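Local coordinates for flagellar hook-associated protein 2 (Bdellovibrio bacteriovorus, PDB 6KTY) that probably caps the tip of the growing flagellar filament, promoting flagellin polymerization there and keeping exported subunits from leaking away, at residues A[36-41]-A[154-159]; A[47-52]-A[141-146]; A[75-80]-A[88-93]; A[99-104]-A[114-119]. All coordinates share one frame; numbering follows the deposited sequence.

Contact 1: residues A[36-41]-A[154-159]; sequences EVVQLA and KVKVDG
Strands 36-39 and 154-157 run antiparallel, their axes 155° apart and 4.6 Å from each other at the closest point, with Glu-36 opposite Lys-156 as a hydrogen-bonded pair and Val-37 opposite Val-155 as a non-hydrogen-bonded one. Beyond Val-37 the register slips by one residue: Val-38 N (2.8 Å) and Gln-39 N (3.1 Å) both donate to Lys-154 O. The two bonds are unequal in shape, since the one from Val-38 is bent to 134° at the hydrogen while that from Gln-39 is nearly straight and lies on a carbonyl lone pair. Lys-154 N returns a bond to Gln-39 O and closes the pair.

Glu-36 and Lys-156 lie side by side on one face, and the carboxylate rests against the lysine's methylene chain, OE1 coming 3.5 Å from Lys-156 CD. Their charged ends stay further apart, with Glu-36 OE1 4.4 Å from Lys-156 NZ, and Glu-36 OE2 instead accepts from the backbone of Gly-186. Val-38 sends CG2, anti to its carbonyl carbon, to within 4.0 Å of Lys-156 CG. The amide of Gln-39 passes across the aliphatic part of Lys-154, its NE2 bonded to Asn-152 O. On the other face, the buried Val-37 and Val-155 both pack on Phe-180.

Two residues of strand 32-39 facing one of strand 153-157 make a classic beta bulge, set in the antiparallel five-stranded sheet of the domain that holds both chain ends.

Contact 2: residues A[47-52]-A[141-146]; sequences MSNGFP and DMYFEE
Asn-49 and Tyr-143 exchange two hydrogen bonds: Asn-49 N donates to Tyr-143 O (2.9 Å), and Tyr-143 N donates to Asn-49 OD1 (3.0 Å). In the second the N-H is straight, 169° at the hydrogen, yet it reaches OD1 from above the carbonyl plane. Asn-49 ND2 adds a third bond, to Asp-141 O at 2.8 Å, with the acceptor in the amide plane. With chi1 at 60°, the amide of Asn-49 is turned back between its own N and C, which brings both of its ends to the 141-143 backbone and continues the pairing past the Ser-48/Phe-144 bridge.

Further back, Met-47 N donates to Glu-146 O (2.8 Å), while Glu-145 N and Glu-146 N both donate weak hydrogen bonds to Met-47 O. This is a classic beta bulge, where the chain of the outermost strand 144-148 turns a corner at Glu-145, beside strand 45-48 in the four-stranded antiparallel sheet. A water accepts from Gly-50 N and donates to Glu-145 OE1.

Among the nonpolar contacts, Asn-49 CB sits over one face of the Tyr-143 ring in a CH-pi contact, 3.8 Å from the centroid, and the amide plane is inclined 31° to that ring. Phe-51 CZ meets Met-142 CG at 3.8 Å, and Met-142 SD approaches Ser-48 CB. The Phe-144 ring turns an edge to the Met-47 carbonyl carbon and stands edge-to-face with Phe-130.

Contact 3: residues A[75-80]-A[88-93]; sequences VYINGS and MKQINA
Helix 84-94 follows strand 71-77 in the chain and turns back beside that strand, an outermost one of a three-stranded antiparallel sheet: the axes of 75-77 and 88-93 are 151° apart and approach to 8.5 Å. No backbone hydrogen bond joins the two segments, and side chains bridge the gap. The helix lies between this strand and the hairpin 98-104/113-119, since Ile-91 also touches Leu-98, Leu-115 and Val-117, while Met-88 packs on Ala-100 and Val-102.

Toward the strand the apolar part of the contact is small. Val-75 CG1 meets Ile-91 CG1 at 4.1 Å, the two side chains crossing at about a right angle, and the same methyl lies 4.1 Å from Gln-90 O. Ile-77 reaches over with CD1, which comes 4.2 Å from both Gln-90 CB and Gln-90 CD and so lies along the flank of the glutamine chain.

Gln-90 carries the polar link. Its CG is anti to the carbonyl carbon (chi1 -67°) and the chain is extended beyond CG, a reach long enough to deliver the amide to the end of the strand. There OE1 accepts from Asn-78 N at 3.1 Å, in a nearly linear bond (170° at the hydrogen) lying in the amide carbonyl plane on a lone pair. Tyr-76 O is equally near that oxygen, but both are acceptors and do not bond. Just beyond, the chain folds into an Asx turn, in which Asn-78 OD1 accepts from Ser-80 N at 2.6 Å.

Contact 4: residues A[99-104]-A[114-119]; sequences KAQVVE and KLLVSG
Lys-99 and Ser-118 begin a regular ladder of backbone hydrogen bonds that continues through Gln-101 with Leu-116 and Val-103 with Lys-114, each pair bonded in both directions. All six bonds have angles of at least 160° at the hydrogen, Val-103 N to Lys-114 O measuring 2.7 Å, and no bulge interrupts the register. Between them Ala-100 faces Val-117 and Val-102 faces Leu-115 as non-hydrogen-bonded pairs, where CA-H...O contacts such as Ala-100 CA to Leu-116 O (3.2 Å) supplement the ladder.

The apolar contacts divide between the two faces of this beta hairpin. On one, Leu-115 CD1 lies 4.2 Å from both Ala-100 CB and Val-102 CG2, and all three residues touch Met-88 of helix 84-94. On the other, Leu-116 and Gln-101 run side by side, Leu-116 CD2 touching Gln-101 CG at 4.1 Å, and the side chains of Val-103 and Lys-114 cross, CG2 of the valine 4.1 Å from CB of the lysine.

Polar side chains gather on the face of Gln-101. Lys-99 bends at chi3 (134°) and chi4, bringing NZ back to Gln-101 OE1 at 2.9 Å, above the amide plane, while Gln-101 NE2 donates to Leu-172 O of the third subunit, and Leu-116 packs on Phe-160 of that subunit. The chemistry implies two roles for the hairpin: one face packs on its own helix 84-94, while the other meets the third subunit, where the Lys-99 bond probably steadies the Gln-101 amide.

This chain, an interior fragment of the protein, forms two lobes. Contact 1 lies in the five-stranded sheet near the chain ends, its centre 28 to 38 Å from the other three; contacts 2, 3 and 4 are grouped in the second lobe, with centres 10 to 16 Å apart. Along the chain, contact 1 encloses contact 2, which encloses contacts 3 and 4 in series, so the second lobe is an insertion between strands 32-39 and 153-157. Contacts 2 and 4 share the four-stranded sheet, where strands 45-48 and 113-119 are neighbours, and Asn-92 ties helix 84-94 to Ala-100. Both lobes meet other copies, consistent with subunit association in capping, a role of the whole molecule.

Contact 1: residues A[36-41]-A[154-159]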
loop_
_atom_site.group_PDB
_atom_site.type_symbol
_atom_site.label_atom_id
_atom_site.label_comp_id
_atom_site.label_asym_id
_atom_site.label_seq_id
_atom_site.Cartn_x
_atom_site.Cartn_y
_atom_site.Cartn_z
ATOM N N GLU A 36 -12.194 -2.721 -5.932
ATOM C CA GLU A 36 -10.932 -3.220 -5.458
ATOM C C GLU A 36 -10.254 -4.068 -6.545
ATOM O O GLU A 36 -10.833 -5.063 -7.009
ATOM C CB GLU A 36 -11.185 -4.119 -4.256
ATOM C CG GLU A 36 -9.922 -4.533 -3.557
ATOM C CD GLU A 36 -10.171 -5.402 -2.351
ATOM O OE1 GLU A 36 -11.247 -5.279 -1.750
ATOM O OE2 GLU A 36 -9.269 -6.177 -1.968
ATOM N N VAL A 37 -9.040 -3.703 -6.934
ATOM C CA VAL A 37 -8.278 -4.551 -7.864
ATOM C C VAL A 37 -7.456 -5.557 -7.053
ATOM O O VAL A 37 -6.441 -5.187 -6.431
ATOM C CB VAL A 37 -7.362 -3.739 -8.751
ATOM C CG1 VAL A 37 -6.701 -4.696 -9.802
ATOM C CG2 VAL A 37 -8.118 -2.614 -9.377
ATOM N N VAL A 38 -7.918 -6.809 -7.013
ATOM C CA VAL A 38 -7.267 -7.857 -6.226
ATOM C C VAL A 38 -6.028 -8.379 -6.979
ATOM O O VAL A 38 -4.966 -8.467 -6.412
ATOM C CB VAL A 38 -8.241 -9.004 -5.840
ATOM C CG1 VAL A 38 -7.524 -10.070 -5.042
ATOM C CG2 VAL A 38 -9.405 -8.426 -4.971
ATOM N N GLN A 39 -6.170 -8.661 -8.265
ATOM C CA GLN A 39 -5.046 -9.158 -9.068
ATOM C C GLN A 39 -5.224 -8.648 -10.478
ATOM O O GLN A 39 -6.359 -8.638 -10.986
ATOM C CB GLN A 39 -5.133 -10.682 -9.007
ATOM C CG GLN A 39 -4.256 -11.457 -9.918
ATOM C CD GLN A 39 -4.639 -12.926 -9.855
ATOM O OE1 GLN A 39 -4.359 -13.596 -8.865
ATOM N NE2 GLN A 39 -5.296 -13.427 -10.913
ATOM N N LEU A 40 -4.146 -8.217 -11.122
ATOM C CA LEU A 40 -4.242 -7.862 -12.519
ATOM C C LEU A 40 -4.451 -9.136 -13.341
ATOM O O LEU A 40 -4.093 -10.231 -12.920
ATOM C CB LEU A 40 -2.988 -7.142 -12.997
ATOM C CG LEU A 40 -2.715 -5.776 -12.372
ATOM C CD1 LEU A 40 -1.347 -5.320 -12.860
ATOM C CD2 LEU A 40 -3.773 -4.704 -12.714
ATOM N N ALA A 41 -5.045 -8.993 -14.510
ATOM C CA ALA A 41 -5.041 -10.099 -15.472
ATOM C C ALA A 41 -3.582 -10.418 -15.884
ATOM O O ALA A 41 -2.776 -9.506 -15.996
ATOM C CB ALA A 41 -5.878 -9.737 -16.678
ATOM N N LYS A 154 -8.874 -10.249 -11.056
ATOM C CA LYS A 154 -9.833 -10.441 -9.989
ATOM C C LYS A 154 -10.095 -9.066 -9.434
ATOM O O LYS A 154 -9.154 -8.360 -9.044
ATOM C CB LYS A 154 -9.295 -11.363 -8.898
ATOM C CG LYS A 154 -9.086 -12.813 -9.339
ATOM C CD LYS A 154 -8.431 -13.626 -8.249
ATOM C CE LYS A 154 -8.320 -15.100 -8.619
ATOM N NZ LYS A 154 -7.532 -15.816 -7.537
ATOM N N VAL A 155 -11.358 -8.665 -9.454
ATOM C CA VAL A 155 -11.767 -7.408 -8.902
ATOM C C VAL A 155 -12.998 -7.565 -8.047
ATOM O O VAL A 155 -13.837 -8.417 -8.305
ATOM C CB VAL A 155 -12.039 -6.389 -10.002
ATOM C CG1 VAL A 155 -10.802 -6.335 -10.932
ATOM C CG2 VAL A 155 -13.282 -6.752 -10.773
ATOM N N LYS A 156 -13.134 -6.715 -7.056
ATOM C CA LYS A 156 -14.341 -6.705 -6.274
ATOM C C LYS A 156 -15.173 -5.475 -6.591
ATOM O O LYS A 156 -14.669 -4.347 -6.576
ATOM C CB LYS A 156 -14.034 -6.758 -4.787
ATOM C CG LYS A 156 -13.319 -8.048 -4.333
ATOM C CD LYS A 156 -13.142 -8.054 -2.801
ATOM C CE LYS A 156 -12.612 -9.434 -2.326
ATOM N NZ LYS A 156 -12.267 -9.492 -0.884
ATOM N N VAL A 157 -16.454 -5.709 -6.841
ATOM C CA VAL A 157 -17.394 -4.633 -7.072
ATOM C C VAL A 157 -18.423 -4.721 -5.943
ATOM O O VAL A 157 -19.027 -5.774 -5.711
ATOM C CB VAL A 157 -18.002 -4.691 -8.484
ATOM C CG1 VAL A 157 -18.702 -6.020 -8.740
ATOM C CG2 VAL A 157 -18.923 -3.494 -8.717
ATOM N N ASP A 158 -18.554 -3.619 -5.207
ATOM C CA ASP A 158 -19.329 -3.576 -3.956
ATOM C C ASP A 158 -19.073 -4.817 -3.069
ATOM O O ASP A 158 -19.997 -5.379 -2.482
ATOM C CB ASP A 158 -20.814 -3.432 -4.274
ATOM C CG ASP A 158 -21.170 -2.053 -4.873
ATOM O OD1 ASP A 158 -20.401 -1.065 -4.705
ATOM O OD2 ASP A 158 -22.242 -1.964 -5.499
ATOM N N GLY A 159 -17.813 -5.237 -3.009
ATOM C CA GLY A 159 -17.390 -6.358 -2.177
ATOM C C GLY A 159 -17.475 -7.737 -2.780
ATOM O O GLY A 159 -17.082 -8.689 -2.115
#

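Contact 2: residues A[47-52]-A[141-146]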
loop_
_atom_site.group_PDB
_atom_site.type_symbol
_atom_site.label_atom_id
_atom_site.label_comp_id
_atom_site.label_asym_id
_atom_site.label_seq_id
_atom_site.Cartn_x
_atom_site.Cartn_y
_atom_site.Cartn_z
ATOM N N MET A 47 10.063 -18.596 -18.801
ATOM C CA MET A 47 11.392 -17.970 -18.723
ATOM C C MET A 47 12.434 -19.038 -18.768
ATOM O O MET A 47 12.309 -20.046 -18.053
ATOM C CB MET A 47 11.561 -17.126 -17.443
ATOM C CG MET A 47 12.808 -16.213 -17.465
ATOM S SD MET A 47 12.944 -15.096 -16.085
ATOM C CE MET A 47 11.813 -13.821 -16.596
ATOM N N SER A 48 13.475 -18.828 -19.572
ATOM C CA SER A 48 14.552 -19.842 -19.675
ATOM C C SER A 48 15.456 -19.947 -18.447
ATOM O O SER A 48 15.460 -19.067 -17.579
ATOM C CB SER A 48 15.423 -19.591 -20.917
ATOM O OG SER A 48 16.366 -18.562 -20.659
ATOM N N ASN A 49 16.210 -21.050 -18.380
ATOM C CA ASN A 49 17.449 -21.112 -17.599
ATOM C C ASN A 49 18.445 -20.010 -17.997
ATOM O O ASN A 49 18.290 -19.360 -19.049
ATOM C CB ASN A 49 18.079 -22.513 -17.688
ATOM C CG ASN A 49 18.428 -22.935 -19.128
ATOM O OD1 ASN A 49 17.716 -22.636 -20.066
ATOM N ND2 ASN A 49 19.544 -23.635 -19.279
ATOM N N GLY A 50 19.418 -19.772 -17.134
ATOM C CA GLY A 50 20.378 -18.673 -17.292
ATOM C C GLY A 50 21.517 -19.053 -18.228
ATOM O O GLY A 50 21.957 -20.212 -18.260
ATOM N N PHE A 51 21.996 -18.069 -18.987
ATOM C CA PHE A 51 23.120 -18.241 -19.895
ATOM C C PHE A 51 24.192 -17.231 -19.556
ATOM O O PHE A 51 23.870 -16.121 -19.061
ATOM C CB PHE A 51 22.651 -18.045 -21.331
ATOM C CG PHE A 51 21.915 -19.225 -21.887
ATOM C CD1 PHE A 51 20.613 -19.505 -21.492
ATOM C CD2 PHE A 51 22.522 -20.059 -22.816
ATOM C CE1 PHE A 51 19.939 -20.610 -22.007
ATOM C CE2 PHE A 51 21.842 -21.177 -23.335
ATOM C CZ PHE A 51 20.573 -21.463 -22.917
ATOM N N PRO A 52 25.468 -17.571 -19.848
ATOM C CA PRO A 52 26.528 -16.647 -19.499
ATOM C C PRO A 52 26.593 -15.427 -20.403
ATOM O O PRO A 52 27.271 -14.476 -20.083
ATOM C CB PRO A 52 27.812 -17.502 -19.611
ATOM C CG PRO A 52 27.481 -18.587 -20.600
ATOM C CD PRO A 52 25.979 -18.822 -20.449
ATOM N N ASP A 141 22.199 -26.467 -23.016
ATOM C CA ASP A 141 20.774 -26.776 -22.979
ATOM C C ASP A 141 19.920 -25.540 -22.692
ATOM O O ASP A 141 20.183 -24.811 -21.724
ATOM C CB ASP A 141 20.510 -27.807 -21.869
ATOM C CG ASP A 141 21.041 -29.186 -22.207
ATOM O OD1 ASP A 141 21.185 -29.523 -23.414
ATOM O OD2 ASP A 141 21.318 -29.948 -21.258
ATOM N N MET A 142 18.902 -25.301 -23.520
ATOM C CA MET A 142 17.883 -24.301 -23.195
ATOM C C MET A 142 16.608 -24.976 -22.782
ATOM O O MET A 142 16.140 -25.884 -23.458
ATOM C CB MET A 142 17.549 -23.378 -24.381
ATOM C CG MET A 142 16.917 -22.094 -23.923
ATOM S SD MET A 142 15.118 -22.068 -24.016
ATOM C CE MET A 142 15.021 -21.353 -25.668
ATOM N N TYR A 143 16.050 -24.502 -21.682
ATOM C CA TYR A 143 14.784 -24.995 -21.223
ATOM C C TYR A 143 14.069 -23.889 -20.471
ATOM O O TYR A 143 14.684 -22.949 -19.982
ATOM C CB TYR A 143 14.952 -26.276 -20.348
ATOM C CG TYR A 143 15.699 -26.089 -19.030
ATOM C CD1 TYR A 143 17.090 -26.112 -18.983
ATOM C CD2 TYR A 143 14.997 -25.959 -17.823
ATOM C CE1 TYR A 143 17.768 -25.959 -17.775
ATOM C CE2 TYR A 143 15.656 -25.789 -16.617
ATOM C CZ TYR A 143 17.038 -25.804 -16.601
ATOM O OH TYR A 143 17.676 -25.645 -15.409
ATOM N N PHE A 144 12.764 -24.005 -20.411
ATOM C CA PHE A 144 11.933 -23.102 -19.635
ATOM C C PHE A 144 11.907 -23.564 -18.178
ATOM O O PHE A 144 11.207 -24.505 -17.846
ATOM C CB PHE A 144 10.529 -23.048 -20.266
ATOM C CG PHE A 144 10.498 -22.406 -21.650
ATOM C CD1 PHE A 144 11.053 -21.133 -21.864
ATOM C CD2 PHE A 144 9.857 -23.033 -22.712
ATOM C CE1 PHE A 144 11.001 -20.528 -23.096
ATOM C CE2 PHE A 144 9.820 -22.436 -23.980
ATOM C CZ PHE A 144 10.393 -21.180 -24.173
ATOM N N GLU A 145 12.712 -22.912 -17.333
ATOM C CA GLU A 145 12.872 -23.263 -15.908
ATOM C C GLU A 145 11.577 -22.907 -15.168
ATOM O O GLU A 145 11.197 -23.539 -14.184
ATOM C CB GLU A 145 14.044 -22.461 -15.320
ATOM C CG GLU A 145 14.790 -23.101 -14.131
ATOM C CD GLU A 145 16.026 -22.293 -13.690
ATOM O OE1 GLU A 145 16.317 -21.218 -14.271
ATOM O OE2 GLU A 145 16.725 -22.728 -12.748
ATOM N N GLU A 146 10.868 -21.906 -15.684
ATOM C CA GLU A 146 9.642 -21.475 -15.057
ATOM C C GLU A 146 8.609 -21.100 -16.102
ATOM O O GLU A 146 8.957 -20.533 -17.132
ATOM C CB GLU A 146 9.966 -20.261 -14.179
ATOM C CG GLU A 146 9.687 -20.416 -12.686
ATOM C CD GLU A 146 9.658 -19.067 -11.985
ATOM O OE1 GLU A 146 10.754 -18.470 -11.819
ATOM O OE2 GLU A 146 8.545 -18.586 -11.647
HETATM O O HOH W 1 19.210 -20.402 -14.076
#

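Contact 3: residues A[75-80]-A[88-93]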
loop_
_atom_site.group_PDB
_atom_site.type_symbol
_atom_site.label_atom_id
_atom_site.label_comp_id
_atom_site.label_asym_id
_atom_site.label_seq_id
_atom_site.Cartn_x
_atom_site.Cartn_y
_atom_site.Cartn_z
ATOM N N VAL A 75 8.118 -22.737 -33.737
ATOM C CA VAL A 75 9.044 -21.706 -34.222
ATOM C C VAL A 75 10.412 -22.337 -34.498
ATOM O O VAL A 75 11.012 -22.944 -33.617
ATOM C CB VAL A 75 9.187 -20.544 -33.200
ATOM C CG1 VAL A 75 10.362 -19.623 -33.553
ATOM C CG2 VAL A 75 7.877 -19.734 -33.126
ATOM N N TYR A 76 10.865 -22.195 -35.738
ATOM C CA TYR A 76 12.077 -22.854 -36.227
ATOM C C TYR A 76 13.326 -22.069 -35.847
ATOM O O TYR A 76 13.497 -20.911 -36.250
ATOM C CB TYR A 76 12.028 -23.001 -37.745
ATOM C CG TYR A 76 10.772 -23.678 -38.278
ATOM C CD1 TYR A 76 10.291 -24.868 -37.708
ATOM C CD2 TYR A 76 10.050 -23.126 -39.344
ATOM C CE1 TYR A 76 9.132 -25.492 -38.191
ATOM C CE2 TYR A 76 8.902 -23.739 -39.828
ATOM C CZ TYR A 76 8.450 -24.923 -39.254
ATOM O OH TYR A 76 7.314 -25.539 -39.745
ATOM N N ILE A 77 14.222 -22.726 -35.118
ATOM C CA ILE A 77 15.472 -22.100 -34.698
ATOM C C ILE A 77 16.627 -22.532 -35.608
ATOM O O ILE A 77 17.031 -23.694 -35.666
ATOM C CB ILE A 77 15.750 -22.377 -33.240
ATOM C CG1 ILE A 77 14.592 -21.794 -32.404
ATOM C CG2 ILE A 77 17.098 -21.768 -32.825
ATOM C CD1 ILE A 77 14.302 -20.330 -32.728
ATOM N N ASN A 78 17.109 -21.547 -36.345
ATOM C CA ASN A 78 18.169 -21.719 -37.278
ATOM C C ASN A 78 19.519 -21.593 -36.555
ATOM O O ASN A 78 19.790 -20.600 -35.886
ATOM C CB ASN A 78 17.996 -20.676 -38.361
ATOM C CG ASN A 78 19.015 -20.783 -39.415
ATOM O OD1 ASN A 78 20.129 -21.233 -39.162
ATOM N ND2 ASN A 78 18.669 -20.356 -40.609
ATOM N N GLY A 79 20.352 -22.626 -36.692
ATOM C CA GLY A 79 21.702 -22.625 -36.133
ATOM C C GLY A 79 22.495 -21.380 -36.494
ATOM O O GLY A 79 23.326 -20.936 -35.710
ATOM N N SER A 80 22.207 -20.791 -37.653
ATOM C CA SER A 80 22.842 -19.529 -38.074
ATOM C C SER A 80 22.962 -18.547 -36.941
ATOM O O SER A 80 23.985 -17.875 -36.804
ATOM C CB SER A 80 22.057 -18.840 -39.212
ATOM O OG SER A 80 22.138 -17.414 -39.131
ATOM N N MET A 88 15.341 -14.920 -29.521
ATOM C CA MET A 88 14.400 -13.855 -29.255
ATOM C C MET A 88 13.967 -13.215 -30.573
ATOM O O MET A 88 12.765 -13.054 -30.804
ATOM C CB MET A 88 15.042 -12.822 -28.338
ATOM C CG MET A 88 14.073 -11.789 -27.898
ATOM S SD MET A 88 14.696 -10.193 -28.331
ATOM C CE MET A 88 15.919 -10.051 -27.110
ATOM N N LYS A 89 14.913 -12.829 -31.441
ATOM C CA LYS A 89 14.521 -12.129 -32.674
ATOM C C LYS A 89 13.657 -13.031 -33.596
ATOM O O LYS A 89 12.745 -12.544 -34.209
ATOM C CB LYS A 89 15.739 -11.539 -33.437
ATOM C CG LYS A 89 16.360 -10.331 -32.675
ATOM C CD LYS A 89 17.651 -9.861 -33.301
ATOM C CE LYS A 89 18.216 -8.567 -32.668
ATOM N NZ LYS A 89 18.299 -8.559 -31.149
ATOM N N GLN A 90 13.959 -14.334 -33.663
ATOM C CA GLN A 90 13.219 -15.298 -34.519
ATOM C C GLN A 90 11.807 -15.574 -33.964
ATOM O O GLN A 90 10.850 -15.703 -34.716
ATOM C CB GLN A 90 13.990 -16.632 -34.644
ATOM C CG GLN A 90 15.326 -16.531 -35.408
ATOM C CD GLN A 90 16.092 -17.878 -35.569
ATOM O OE1 GLN A 90 15.672 -18.766 -36.333
ATOM N NE2 GLN A 90 17.262 -17.989 -34.914
ATOM N N ILE A 91 11.678 -15.664 -32.640
ATOM C CA ILE A 91 10.349 -15.780 -32.013
ATOM C C ILE A 91 9.567 -14.526 -32.342
ATOM O O ILE A 91 8.452 -14.633 -32.820
ATOM C CB ILE A 91 10.378 -16.038 -30.492
ATOM C CG1 ILE A 91 10.974 -17.421 -30.180
ATOM C CG2 ILE A 91 8.996 -15.957 -29.887
ATOM C CD1 ILE A 91 11.375 -17.655 -28.671
ATOM N N ASN A 92 10.143 -13.338 -32.169
ATOM C CA ASN A 92 9.368 -12.142 -32.485
ATOM C C ASN A 92 9.002 -12.098 -33.991
ATOM O O ASN A 92 7.867 -11.784 -34.340
ATOM C CB ASN A 92 10.092 -10.867 -32.058
ATOM C CG ASN A 92 10.138 -10.704 -30.544
ATOM O OD1 ASN A 92 9.228 -11.162 -29.831
ATOM N ND2 ASN A 92 11.213 -10.071 -30.034
ATOM N N ALA A 93 9.941 -12.457 -34.874
ATOM C CA ALA A 93 9.689 -12.351 -36.321
ATOM C C ALA A 93 8.681 -13.396 -36.791
ATOM O O ALA A 93 8.061 -13.214 -37.811
ATOM C CB ALA A 93 10.980 -12.478 -37.117
#

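Contact 4: residues A[99-104]-A[114-119]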
loop_
_atom_site.group_PDB
_atom_site.type_symbol
_atom_site.label_atom_id
_atom_site.label_comp_id
_atom_site.label_asym_id
_atom_site.label_seq_id
_atom_site.Cartn_x
_atom_site.Cartn_y
_atom_site.Cartn_z
ATOM N N LYS A 99 5.753 -12.584 -27.564
ATOM C CA LYS A 99 6.756 -11.503 -27.518
ATOM C C LYS A 99 7.900 -12.030 -26.661
ATOM O O LYS A 99 7.665 -12.540 -25.570
ATOM C CB LYS A 99 6.153 -10.227 -26.916
ATOM C CG LYS A 99 7.162 -9.144 -26.451
ATOM C CD LYS A 99 6.461 -8.105 -25.532
ATOM C CE LYS A 99 7.260 -7.784 -24.280
ATOM N NZ LYS A 99 7.559 -9.002 -23.433
ATOM N N ALA A 100 9.117 -11.971 -27.185
ATOM C CA ALA A 100 10.267 -12.511 -26.503
ATOM C C ALA A 100 11.171 -11.344 -26.145
ATOM O O ALA A 100 11.264 -10.375 -26.881
ATOM C CB ALA A 100 11.002 -13.486 -27.411
ATOM N N GLN A 101 11.840 -11.447 -25.015
ATOM C CA GLN A 101 12.946 -10.540 -24.731
ATOM C C GLN A 101 13.980 -11.242 -23.892
ATOM O O GLN A 101 13.699 -12.280 -23.240
ATOM C CB GLN A 101 12.429 -9.256 -24.068
ATOM C CG GLN A 101 11.772 -9.492 -22.702
ATOM C CD GLN A 101 11.103 -8.197 -22.146
ATOM O OE1 GLN A 101 10.096 -7.715 -22.678
ATOM N NE2 GLN A 101 11.665 -7.657 -21.087
ATOM N N VAL A 102 15.188 -10.700 -23.858
ATOM C CA VAL A 102 16.209 -11.324 -22.999
ATOM C C VAL A 102 16.385 -10.435 -21.768
ATOM O O VAL A 102 16.583 -9.246 -21.899
ATOM C CB VAL A 102 17.540 -11.496 -23.734
ATOM C CG1 VAL A 102 18.610 -11.987 -22.790
ATOM C CG2 VAL A 102 17.351 -12.446 -24.946
ATOM N N VAL A 103 16.287 -11.023 -20.584
ATOM C CA VAL A 103 16.433 -10.269 -19.359
ATOM C C VAL A 103 17.710 -10.742 -18.660
ATOM O O VAL A 103 18.239 -11.816 -18.984
ATOM C CB VAL A 103 15.170 -10.397 -18.453
ATOM C CG1 VAL A 103 13.907 -9.895 -19.175
ATOM C CG2 VAL A 103 14.997 -11.824 -17.942
ATOM N N GLU A 104 18.203 -9.925 -17.733
ATOM C CA GLU A 104 19.356 -10.262 -16.926
ATOM C C GLU A 104 18.898 -10.490 -15.485
ATOM O O GLU A 104 18.266 -9.618 -14.881
ATOM C CB GLU A 104 20.383 -9.135 -16.984
ATOM C CG GLU A 104 21.740 -9.594 -16.561
ATOM C CD GLU A 104 22.860 -8.636 -16.923
ATOM O OE1 GLU A 104 24.015 -8.951 -16.552
ATOM O OE2 GLU A 104 22.588 -7.603 -17.581
ATOM N N LYS A 114 18.527 -14.529 -19.428
ATOM C CA LYS A 114 17.383 -15.421 -19.626
ATOM C C LYS A 114 16.433 -14.968 -20.694
ATOM O O LYS A 114 16.226 -13.752 -20.889
ATOM C CB LYS A 114 16.651 -15.604 -18.316
ATOM C CG LYS A 114 17.467 -16.373 -17.313
ATOM C CD LYS A 114 16.795 -16.361 -15.990
ATOM C CE LYS A 114 17.655 -17.098 -14.962
ATOM N NZ LYS A 114 17.012 -17.228 -13.639
ATOM N N LEU A 115 15.893 -15.936 -21.432
ATOM C CA LEU A 115 14.883 -15.649 -22.441
ATOM C C LEU A 115 13.532 -15.676 -21.742
ATOM O O LEU A 115 13.226 -16.630 -21.020
ATOM C CB LEU A 115 14.921 -16.672 -23.577
ATOM C CG LEU A 115 13.896 -16.487 -24.706
ATOM C CD1 LEU A 115 14.281 -15.302 -25.608
ATOM C CD2 LEU A 115 13.803 -17.772 -25.517
ATOM N N LEU A 116 12.779 -14.592 -21.898
ATOM C CA LEU A 116 11.408 -14.495 -21.401
ATOM C C LEU A 116 10.471 -14.478 -22.600
ATOM O O LEU A 116 10.605 -13.617 -23.487
ATOM C CB LEU A 116 11.236 -13.204 -20.584
ATOM C CG LEU A 116 9.791 -12.749 -20.233
ATOM C CD1 LEU A 116 9.169 -13.736 -19.249
ATOM C CD2 LEU A 116 9.766 -11.326 -19.620
ATOM N N VAL A 117 9.514 -15.388 -22.639
ATOM C CA VAL A 117 8.565 -15.415 -23.763
ATOM C C VAL A 117 7.148 -15.261 -23.145
ATOM O O VAL A 117 6.772 -16.034 -22.273
ATOM C CB VAL A 117 8.700 -16.717 -24.541
ATOM C CG1 VAL A 117 7.700 -16.802 -25.680
ATOM C CG2 VAL A 117 10.157 -16.910 -25.067
ATOM N N SER A 118 6.377 -14.288 -23.602
ATOM C CA SER A 118 5.051 -14.056 -23.040
ATOM C C SER A 118 3.992 -13.933 -24.136
ATOM O O SER A 118 4.284 -13.450 -25.230
ATOM C CB SER A 118 5.109 -12.839 -22.151
ATOM O OG SER A 118 5.208 -11.678 -22.967
ATOM N N GLY A 119 2.776 -14.411 -23.853
ATOM C CA GLY A 119 1.631 -14.200 -24.739
ATOM C C GLY A 119 1.354 -12.721 -24.800
ATOM O O GLY A 119 1.836 -11.960 -23.959
#